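Side-chain contacts in acireductone dioxygenase (Bacillus anthracis, PDB 4QGL), which probably catalyses the oxygen-dependent cleavage of an acireductone in the methionine salvage pathway, with products that depend on whether iron or nickel is bound: residues Glu94-Ile97 and Asn98-Glu102; Ala62-Ser65 and Lys66-Ala69; Lys36-Ile39 and Ser40-Pro43; Ser24-Leu27 and Gln28-Val32; Pro44-Asn47 and Glu48-Ser51. All blocks are in the same frame, centred on the assembly; numbering follows the deposited sequence.

Contact 1. Residues Glu94-Ile97 and Asn98-Glu102; sequences ELLI and NFQKE
L95 and L96, in the helix that starts at residue 92, are bonded through their carbonyls to N98, F99 and Q100. L96 O grips two successive amides, N of F99 and N of Q100, each at 2.8 Å; these helix-like bonds to residues three and four ahead carry the turn onward. The Q100 donor lies nearly along the C=O axis, whereas the F99 donor stands above the carbonyl plane, which leaves room for both. One residue earlier, L95 O accepts from N98 N at 3.0 Å.

Apolar contact is slight. L95, with its CG swung anti to the backbone nitrogen (chi1 177°), brings CD2 to 4.2 Å from CE2 of the F99 ring. One face of that ring is covered by CB of N98, which lies 4.1 Å above the ring plane, over its centre.

The extended Q100 side chain crosses I97 at about a right angle, with NE2 of Q100 3.7 Å from I97 CD1. K101 runs its extended methylene chain past I97 O, CG being 3.5 Å from that oxygen.

The turn leads from helix 92-96 toward the metal site. F99 shares backbone hydrogen bonds with F150 of strand 148-151, and its side chain lies about 4 Å, nearest atoms, from both a bound cadmium and the side chain of H103. E102, predicted to take part in metal incorporation, forms a salt bridge with R147 just before that strand, and L96 packs on L152 beyond it.

Contact 2. Residues Ala62-Ser65 and Lys66-Ala69; sequences AVFS and KEIA
F64 is the junction between two helices: it is the first to leave helical geometry after helix 54-63 and also the N-cap of helix 65-75, whose first turn it meets at E67 and I68. Its carbonyl oxygen O receives I68 N at 2.9 Å in a fairly straight bond (162°), and S65 O receives A69 N at 2.9 Å, so the second helix is hydrogen-bonded from its first turn. Beside the first bond CB of F64 lies 4.3 Å from CG1 of I68.

E67 bends at chi2 (85°) and folds its carboxylate back toward F64, where OE2 stands 3.9 Å from ring atom CD1. Carboxylate and ring planes are 61° apart. The same OE2 is in a salt bridge with NZ of K41, so the charge is paired with the preceding loop rather than with the ring.

The junction is also held from the end of helix 54-63. S65 turns OG between its own backbone N and carbonyl carbon, and this hydroxyl donates to A62 O at 3.2 Å, beside a weak bond from S65 N to the same oxygen. K66, exposed, carries its chain away from the junction, NZ in a salt bridge with D70. The F64 ring, with V63 CG1 over one face, is buried instead and meets the ring of F112 in strand 109-113, their planes at about 55°.

Contact 3. Residues Lys36-Ile39 and Ser40-Pro43; sequences KWNI and SKLP
N38 and S40 meet through their side chains on the exposed side of a short 3-10 turn in the loop between strand 33-36 and helix 54-63. With CG of N38 anti to the backbone nitrogen (chi1 -178°), the carboxamide lies beside S40, whose OG donates to OD1 of N38 at 2.8 Å. The hydroxyl reaches OD1 from the flank, at a C=O...O angle of 99°, and is tilted from the carbonyl plane. Both residues are exposed, and this polar pair is the open side of the contact.

The other end of the same amide is covered by K41, which crosses N38 obliquely: its CG lies 3.4 Å from ND2 of N38 and its CD 3.5 Å from N38 O. The main chain is closed by K41 N donating to N38 O at 3.3 Å and by L42 N donating to I39 O at 2.9 Å, successive bonds between residues three apart.

On the packed side CB of L42 lies 3.3 Å from I39 O, and the side chains of I39 and L42 both touch F64, while W37 stacks on F112 and packs against helix 65-75.

Chemically, the hydroxyl of S40 donates to the amide oxygen on the exposed side and the backbone bonds fix the turn. The methylenes of K41, bent at chi3, pack on N38 while its NZ is paired with E67, so the exposed amide is covered without using the lysine's charge.

Contact 4. Residues Ser24-Leu27 and Gln28-Val32; sequences SKFL and QEEGV
S24 O starts the ladder of the last turns of helix 20-29, accepting N of Q28 at 2.9 Å, with CB of Q28 leaning on the same oxygen. Next, K25 O accepts E29 N at 3.0 Å; the K25 side chain itself points outward.

F26 carries the main side-chain contact. Its O accepts E30 N at 3.1 Å, and its ring is met over one face by CG of E30, 4.0 Å above the plane and offset toward the rim. E30 is bent at chi2 (-57°), which sets OE2 3.9 Å from CE1 of F26, with carboxylate and ring planes 56° apart.

L27 closes the helix. Its O takes V32 N at 2.9 Å and, weakly, E30 N; with G31 N bonded to Q28 O and G31 at a phi of 84°, this is a Schellman motif. Past the reversal V32 comes back across L27, CB to CD2 4.1 Å.

The inner side of the helix rests on one sheet: the F26 ring meets F130 edge-to-face, and L27 packs on I8 of strand 7-10 and on V132 of strand 129-134. At the C-terminal end E29 forms a salt bridge with NZ of K125, whose backbone N is hydrogen-bonded to OE1 of E30, and V32 leads straight into strand 33-36.

Contact 5. Residues Pro44-Asn47 and Glu48-Ser51; sequences PHLN and ENYS
With CG of N49 anti to the backbone nitrogen (chi1 -170°), its carboxamide swings back across the turn to H45, and with CG of L46 anti to the carbonyl carbon (chi1 -65°), the leucine comes up beside that amide. ND2 of N49 donates to H45 O at 2.8 Å in a nearly straight bond (163°). The donor lies in the carbonyl plane of H45 and the acceptor in the amide plane of N49, so the bond lies in the plane of each group. The L46 side chain slants past the amide, CD2 4.0 Å from ND2 of N49, while CB of N49 rests 3.4 Å from L46 O.

The bond reaches back to the 3-10 segment 44-46, which N47 N closes by donating to P44 O at 3.0 Å. After it the chain reverses at E48, which has a positive phi, and this reversal brings N49 back over the carbonyls of H45 and L46. A water bridges the two limbs, donating to L46 O at 2.9 Å and to N49 O at 2.6 Å. L46 also lays CG over one face of the H45 ring, 3.7 Å above its plane and offset toward the rim.

On the inner side L46 packs on N56 and I60 of helix 54-63. Beyond the reversal, E48 N bonds weakly to OG of S115, and its OE2 weakly to N of G116, where strand 116-123 begins; Y50 O is bonded to S84 OG of edge strand 79-85.

In the fold
Along the chain the order is contact 4, contact 3, contact 5, contact 2, contact 1, all within one cupin-type domain built around two antiparallel five-stranded sheets. Contact 4 ends where strand 33-36 begins; from the end of that strand contact 3 runs directly into contact 5, their centres about 13 Å apart, with L42 touching N47. Contact 2, about 11 Å from contact 3 between centres, is joined to it by the K41-E67 salt bridge and by W37, so the loop packs against the helix junction. Contact 1 lies across the chain's centre from contacts 2 and 3, about 29 Å from each between centres, and is the one that adjoins the metal ligands.

Contact 1. Residues Glu94-Ile97 and Asn98-Glu102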
# COMPACT_ATOMS: atom_id res chain seq x y z
N GLU A 94 13.20 5.11 -13.58
CA GLU A 94 12.83 4.22 -14.65
C GLU A 94 12.01 3.02 -14.14
O GLU A 94 11.55 2.23 -14.92
CB GLU A 94 14.09 3.74 -15.35
CG GLU A 94 14.85 4.86 -16.08
CD GLU A 94 15.98 5.50 -15.28
OE1 GLU A 94 15.97 5.44 -14.03
OE2 GLU A 94 16.91 6.07 -15.91
N LEU A 95 11.84 2.92 -12.82
CA LEU A 95 11.01 1.89 -12.20
C LEU A 95 9.59 2.43 -11.95
O LEU A 95 8.61 1.86 -12.40
CB LEU A 95 11.69 1.44 -10.90
CG LEU A 95 11.07 0.42 -9.94
CD1 LEU A 95 10.19 1.11 -8.91
CD2 LEU A 95 10.29 -0.67 -10.67
N LEU A 96 9.54 3.55 -11.25
CA LEU A 96 8.32 4.26 -10.84
C LEU A 96 7.37 4.68 -11.95
O LEU A 96 6.15 4.71 -11.77
CB LEU A 96 8.73 5.52 -10.10
CG LEU A 96 9.36 5.29 -8.73
CD1 LEU A 96 9.94 6.60 -8.24
CD2 LEU A 96 8.36 4.72 -7.74
N ILE A 97 7.94 5.01 -13.09
CA ILE A 97 7.16 5.38 -14.26
C ILE A 97 6.28 4.21 -14.75
O ILE A 97 5.35 4.38 -15.54
CB ILE A 97 8.10 5.94 -15.38
CG1 ILE A 97 7.29 6.63 -16.49
CG2 ILE A 97 9.05 4.85 -15.90
CD1 ILE A 97 6.36 7.75 -16.02
N ASN A 98 6.57 3.02 -14.27
CA ASN A 98 5.65 1.91 -14.50
C ASN A 98 4.41 1.93 -13.61
O ASN A 98 3.38 1.40 -14.00
CB ASN A 98 6.40 0.59 -14.41
CG ASN A 98 7.46 0.47 -15.48
OD1 ASN A 98 7.24 0.86 -16.64
ND2 ASN A 98 8.63 -0.04 -15.11
N PHE A 99 4.48 2.53 -12.43
CA PHE A 99 3.30 2.47 -11.55
C PHE A 99 2.66 3.82 -11.37
O PHE A 99 1.55 3.93 -10.87
CB PHE A 99 3.65 1.72 -10.28
CG PHE A 99 4.23 0.38 -10.57
CD1 PHE A 99 3.46 -0.59 -11.25
CD2 PHE A 99 5.55 0.08 -10.28
CE1 PHE A 99 3.98 -1.84 -11.58
CE2 PHE A 99 6.08 -1.16 -10.61
CZ PHE A 99 5.29 -2.12 -11.25
N GLN A 100 3.35 4.82 -11.89
CA GLN A 100 2.82 6.16 -12.08
C GLN A 100 1.79 6.28 -13.20
O GLN A 100 1.00 7.21 -13.18
CB GLN A 100 3.95 7.13 -12.36
CG GLN A 100 4.37 7.89 -11.13
CD GLN A 100 5.78 8.45 -11.22
OE1 GLN A 100 6.45 8.61 -10.18
NE2 GLN A 100 6.26 8.78 -12.45
N LYS A 101 1.82 5.39 -14.17
CA LYS A 101 0.78 5.39 -15.22
C LYS A 101 -0.44 4.59 -14.81
O LYS A 101 -0.33 3.57 -14.10
CB LYS A 101 1.33 4.85 -16.50
CG LYS A 101 2.45 5.70 -17.08
CD LYS A 101 3.08 4.95 -18.24
CE LYS A 101 3.92 5.85 -19.12
NZ LYS A 101 4.18 5.17 -20.42
N GLU A 102 -1.61 5.04 -15.24
CA GLU A 102 -2.84 4.37 -14.87
C GLU A 102 -2.85 2.98 -15.48
O GLU A 102 -2.68 2.80 -16.68
CB GLU A 102 -4.03 5.17 -15.36
CG GLU A 102 -5.40 4.62 -14.98
CD GLU A 102 -6.54 5.27 -15.76
OE1 GLU A 102 -7.29 4.56 -16.45
OE2 GLU A 102 -6.68 6.51 -15.70

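Contact 2. Residues Ala62-Ser65 and Lys66-Ala69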
# COMPACT_ATOMS: atom_id res chain seq x y z
N ALA A 62 8.09 -12.16 9.99
CA ALA A 62 7.77 -12.87 11.20
C ALA A 62 6.87 -12.12 12.16
O ALA A 62 6.01 -12.72 12.79
CB ALA A 62 9.05 -13.30 11.92
N VAL A 63 7.07 -10.82 12.31
CA VAL A 63 6.30 -10.03 13.27
C VAL A 63 4.83 -9.91 12.88
O VAL A 63 3.97 -9.99 13.74
CB VAL A 63 6.92 -8.64 13.46
CG1 VAL A 63 6.17 -7.82 14.48
CG2 VAL A 63 8.34 -8.76 13.96
N PHE A 64 4.53 -9.70 11.59
CA PHE A 64 3.13 -9.60 11.15
C PHE A 64 2.58 -10.87 10.55
O PHE A 64 1.55 -10.85 9.92
CB PHE A 64 2.96 -8.45 10.17
CG PHE A 64 3.33 -7.14 10.77
CD1 PHE A 64 2.44 -6.44 11.57
CD2 PHE A 64 4.60 -6.62 10.57
CE1 PHE A 64 2.80 -5.25 12.15
CE2 PHE A 64 4.97 -5.42 11.14
CZ PHE A 64 4.07 -4.74 11.93
N SER A 65 3.21 -12.01 10.87
CA SER A 65 2.77 -13.29 10.32
C SER A 65 1.32 -13.64 10.61
O SER A 65 0.66 -14.26 9.79
CB SER A 65 3.68 -14.43 10.77
OG SER A 65 3.60 -14.65 12.16
N LYS A 66 0.83 -13.30 11.79
CA LYS A 66 -0.58 -13.55 12.14
C LYS A 66 -1.50 -12.69 11.28
O LYS A 66 -2.46 -13.16 10.68
CB LYS A 66 -0.81 -13.27 13.63
CG LYS A 66 -2.25 -13.31 14.07
CD LYS A 66 -2.91 -14.64 13.78
CE LYS A 66 -4.23 -14.73 14.52
NZ LYS A 66 -5.11 -15.74 13.88
N GLU A 67 -1.19 -11.42 11.20
CA GLU A 67 -2.03 -10.51 10.42
C GLU A 67 -2.02 -10.91 8.98
O GLU A 67 -3.02 -10.81 8.34
CB GLU A 67 -1.57 -9.08 10.53
CG GLU A 67 -1.83 -8.45 11.88
CD GLU A 67 -0.72 -8.74 12.88
OE1 GLU A 67 -0.08 -9.78 12.82
OE2 GLU A 67 -0.45 -7.90 13.72
N ILE A 68 -0.89 -11.37 8.50
CA ILE A 68 -0.78 -11.89 7.13
C ILE A 68 -1.58 -13.18 6.92
O ILE A 68 -2.28 -13.31 5.93
CB ILE A 68 0.68 -12.14 6.75
CG1 ILE A 68 1.49 -10.87 6.98
CG2 ILE A 68 0.79 -12.50 5.29
CD1 ILE A 68 2.93 -10.90 6.51
N ALA A 69 -1.49 -14.10 7.85
CA ALA A 69 -2.28 -15.31 7.72
C ALA A 69 -3.76 -15.01 7.62
O ALA A 69 -4.47 -15.64 6.85
CB ALA A 69 -2.02 -16.25 8.91

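Contact 3. Residues Lys36-Ile39 and Ser40-Pro43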
# COMPACT_ATOMS: atom_id res chain seq x y z
N LYS A 36 -5.92 -1.63 9.82
CA LYS A 36 -4.83 -1.02 10.54
C LYS A 36 -4.21 -2.08 11.44
O LYS A 36 -4.88 -2.63 12.32
CB LYS A 36 -5.33 0.20 11.34
CG LYS A 36 -4.23 1.09 11.98
CD LYS A 36 -3.70 2.19 11.02
CE LYS A 36 -2.30 2.74 11.40
NZ LYS A 36 -1.69 3.52 10.27
N TRP A 37 -2.94 -2.41 11.18
CA TRP A 37 -2.22 -3.39 11.99
C TRP A 37 -1.38 -2.68 13.02
O TRP A 37 -1.01 -1.50 12.85
CB TRP A 37 -1.29 -4.23 11.14
CG TRP A 37 -1.99 -5.03 10.14
CD1 TRP A 37 -3.34 -5.22 10.02
CD2 TRP A 37 -1.38 -5.81 9.12
NE1 TRP A 37 -3.60 -6.08 8.98
CE2 TRP A 37 -2.41 -6.46 8.41
CE3 TRP A 37 -0.06 -6.04 8.75
CZ2 TRP A 37 -2.16 -7.30 7.36
CZ3 TRP A 37 0.19 -6.87 7.72
CH2 TRP A 37 -0.86 -7.50 7.02
N ASN A 38 -1.03 -3.41 14.08
CA ASN A 38 -0.38 -2.81 15.23
C ASN A 38 1.12 -2.65 14.98
O ASN A 38 1.92 -3.56 15.16
CB ASN A 38 -0.70 -3.61 16.46
CG ASN A 38 -0.09 -3.02 17.69
OD1 ASN A 38 -0.35 -1.87 18.07
ND2 ASN A 38 0.76 -3.77 18.30
N ILE A 39 1.47 -1.46 14.51
CA ILE A 39 2.82 -1.16 14.00
C ILE A 39 3.77 -0.98 15.19
O ILE A 39 4.96 -1.17 15.04
CB ILE A 39 2.80 0.02 12.97
CG1 ILE A 39 4.15 0.22 12.27
CG2 ILE A 39 2.32 1.33 13.56
CD1 ILE A 39 4.33 -0.69 11.08
N SER A 40 3.23 -0.67 16.37
CA SER A 40 4.02 -0.61 17.62
C SER A 40 4.72 -1.92 17.98
O SER A 40 5.64 -1.93 18.78
CB SER A 40 3.15 -0.19 18.81
OG SER A 40 2.19 -1.17 19.14
N LYS A 41 4.27 -3.02 17.41
CA LYS A 41 4.99 -4.30 17.50
C LYS A 41 6.35 -4.31 16.83
O LYS A 41 7.18 -5.11 17.19
CB LYS A 41 4.21 -5.40 16.81
CG LYS A 41 3.21 -6.10 17.68
CD LYS A 41 2.09 -6.60 16.81
CE LYS A 41 2.62 -7.54 15.74
NZ LYS A 41 1.50 -8.31 15.15
N LEU A 42 6.53 -3.53 15.79
CA LEU A 42 7.75 -3.57 15.04
C LEU A 42 8.88 -3.15 15.94
O LEU A 42 8.78 -2.13 16.61
CB LEU A 42 7.67 -2.65 13.81
CG LEU A 42 8.76 -2.79 12.73
CD1 LEU A 42 8.54 -4.03 11.88
CD2 LEU A 42 8.83 -1.56 11.84
N PRO A 43 9.95 -3.94 15.98
CA PRO A 43 11.17 -3.56 16.68
C PRO A 43 11.80 -2.28 16.14
O PRO A 43 11.84 -2.06 14.94
CB PRO A 43 12.12 -4.73 16.44
CG PRO A 43 11.30 -5.84 15.93
CD PRO A 43 9.91 -5.37 15.67

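Contact 4. Residues Ser24-Leu27 and Gln28-Val32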
# COMPACT_ATOMS: atom_id res chain seq x y z
N SER A 24 -13.04 4.71 6.56
CA SER A 24 -13.22 3.28 6.35
C SER A 24 -14.57 3.03 5.72
O SER A 24 -14.67 2.21 4.83
CB SER A 24 -12.99 2.47 7.65
OG SER A 24 -13.90 2.82 8.69
N LYS A 25 -15.60 3.75 6.15
CA LYS A 25 -16.88 3.67 5.46
C LYS A 25 -16.78 4.00 3.98
O LYS A 25 -17.33 3.27 3.14
CB LYS A 25 -17.92 4.54 6.12
CG LYS A 25 -18.55 3.81 7.30
CD LYS A 25 -19.44 4.73 8.11
CE LYS A 25 -20.14 3.95 9.22
NZ LYS A 25 -20.81 4.88 10.16
N PHE A 26 -16.04 5.07 3.66
CA PHE A 26 -15.81 5.46 2.27
C PHE A 26 -15.07 4.39 1.46
O PHE A 26 -15.49 4.03 0.37
CB PHE A 26 -15.09 6.81 2.21
CG PHE A 26 -14.74 7.24 0.84
CD1 PHE A 26 -15.63 7.97 0.08
CD2 PHE A 26 -13.53 6.90 0.30
CE1 PHE A 26 -15.31 8.38 -1.20
CE2 PHE A 26 -13.20 7.29 -0.99
CZ PHE A 26 -14.10 8.04 -1.74
N LEU A 27 -13.98 3.86 2.00
CA LEU A 27 -13.21 2.82 1.33
C LEU A 27 -14.03 1.55 1.14
O LEU A 27 -13.90 0.86 0.13
CB LEU A 27 -11.93 2.53 2.10
CG LEU A 27 -10.95 3.70 2.11
CD1 LEU A 27 -9.82 3.49 3.09
CD2 LEU A 27 -10.40 3.95 0.71
N GLN A 28 -14.88 1.27 2.11
CA GLN A 28 -15.79 0.12 2.05
C GLN A 28 -16.75 0.24 0.88
O GLN A 28 -16.99 -0.72 0.14
CB GLN A 28 -16.60 0.11 3.33
CG GLN A 28 -17.19 -1.21 3.75
CD GLN A 28 -16.82 -1.51 5.18
OE1 GLN A 28 -16.28 -0.63 5.89
NE2 GLN A 28 -17.07 -2.77 5.62
N GLU A 29 -17.30 1.44 0.71
CA GLU A 29 -18.16 1.70 -0.41
C GLU A 29 -17.42 1.58 -1.75
O GLU A 29 -18.04 1.23 -2.73
CB GLU A 29 -18.88 3.03 -0.25
CG GLU A 29 -20.18 2.88 0.54
CD GLU A 29 -21.24 2.01 -0.17
OE1 GLU A 29 -21.97 1.20 0.49
OE2 GLU A 29 -21.35 2.12 -1.42
N GLU A 30 -16.11 1.83 -1.79
CA GLU A 30 -15.37 1.69 -3.08
C GLU A 30 -14.76 0.31 -3.33
O GLU A 30 -14.11 0.11 -4.33
CB GLU A 30 -14.26 2.72 -3.20
CG GLU A 30 -14.70 4.18 -3.05
CD GLU A 30 -15.78 4.64 -4.03
OE1 GLU A 30 -15.97 3.97 -5.05
OE2 GLU A 30 -16.45 5.67 -3.75
N GLY A 31 -14.97 -0.62 -2.41
CA GLY A 31 -14.44 -1.97 -2.53
C GLY A 31 -13.01 -2.08 -2.05
O GLY A 31 -12.42 -3.11 -2.20
N VAL A 32 -12.45 -1.03 -1.46
CA VAL A 32 -11.05 -1.03 -1.03
C VAL A 32 -10.93 -1.51 0.43
O VAL A 32 -11.35 -0.84 1.37
CB VAL A 32 -10.40 0.38 -1.23
CG1 VAL A 32 -8.89 0.37 -0.98
CG2 VAL A 32 -10.65 0.86 -2.63

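Contact 5. Residues Pro44-Asn47 and Glu48-Ser51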
# COMPACT_ATOMS: atom_id res chain seq x y z
N PRO A 44 12.32 -1.45 17.03
CA PRO A 44 12.80 -0.13 16.63
C PRO A 44 13.95 -0.12 15.62
O PRO A 44 13.99 0.80 14.78
CB PRO A 44 13.20 0.51 17.96
CG PRO A 44 12.25 -0.10 18.94
CD PRO A 44 12.15 -1.54 18.50
N HIS A 45 14.83 -1.12 15.66
CA HIS A 45 15.91 -1.15 14.70
C HIS A 45 15.36 -1.41 13.30
O HIS A 45 16.05 -1.16 12.33
CB HIS A 45 16.99 -2.17 15.07
CG HIS A 45 16.69 -3.55 14.62
ND1 HIS A 45 17.25 -4.10 13.49
CD2 HIS A 45 15.90 -4.51 15.15
CE1 HIS A 45 16.80 -5.34 13.34
NE2 HIS A 45 15.98 -5.61 14.34
N LEU A 46 14.10 -1.87 13.20
CA LEU A 46 13.43 -1.94 11.87
C LEU A 46 12.60 -0.72 11.43
O LEU A 46 12.19 -0.66 10.28
CB LEU A 46 12.60 -3.22 11.76
CG LEU A 46 13.47 -4.46 11.78
CD1 LEU A 46 12.64 -5.72 11.60
CD2 LEU A 46 14.54 -4.37 10.72
N ASN A 47 12.35 0.22 12.35
CA ASN A 47 11.71 1.51 12.04
C ASN A 47 12.57 2.41 11.14
O ASN A 47 13.78 2.53 11.34
CB ASN A 47 11.40 2.29 13.32
CG ASN A 47 9.94 2.25 13.69
OD1 ASN A 47 9.26 3.27 13.64
ND2 ASN A 47 9.45 1.07 14.07
N GLU A 48 11.94 3.01 10.14
CA GLU A 48 12.65 3.85 9.20
C GLU A 48 13.98 3.22 8.81
O GLU A 48 15.03 3.85 8.86
CB GLU A 48 12.86 5.25 9.78
CG GLU A 48 11.67 6.20 9.68
CD GLU A 48 10.78 5.95 8.46
OE1 GLU A 48 11.22 6.16 7.31
OE2 GLU A 48 9.62 5.53 8.64
N ASN A 49 13.92 1.96 8.40
CA ASN A 49 15.10 1.25 8.00
C ASN A 49 14.90 0.89 6.56
O ASN A 49 13.97 0.16 6.22
CB ASN A 49 15.24 0.01 8.86
CG ASN A 49 16.57 -0.69 8.68
OD1 ASN A 49 17.16 -0.65 7.62
ND2 ASN A 49 17.04 -1.35 9.73
N TYR A 50 15.76 1.42 5.70
CA TYR A 50 15.58 1.30 4.26
C TYR A 50 16.66 0.47 3.57
O TYR A 50 16.48 0.10 2.42
CB TYR A 50 15.49 2.70 3.61
CG TYR A 50 14.24 3.46 3.99
CD1 TYR A 50 13.06 3.32 3.26
CD2 TYR A 50 14.22 4.30 5.11
CE1 TYR A 50 11.91 3.99 3.63
CE2 TYR A 50 13.08 4.98 5.47
CZ TYR A 50 11.92 4.82 4.72
OH TYR A 50 10.77 5.47 5.07
N SER A 51 17.79 0.22 4.21
CA SER A 51 18.78 -0.71 3.66
C SER A 51 18.64 -2.00 4.42
O SER A 51 19.27 -2.21 5.46
CB SER A 51 20.18 -0.18 3.81
OG SER A 51 20.36 0.27 5.12
O HOH W 1 11.70 -0.33 7.49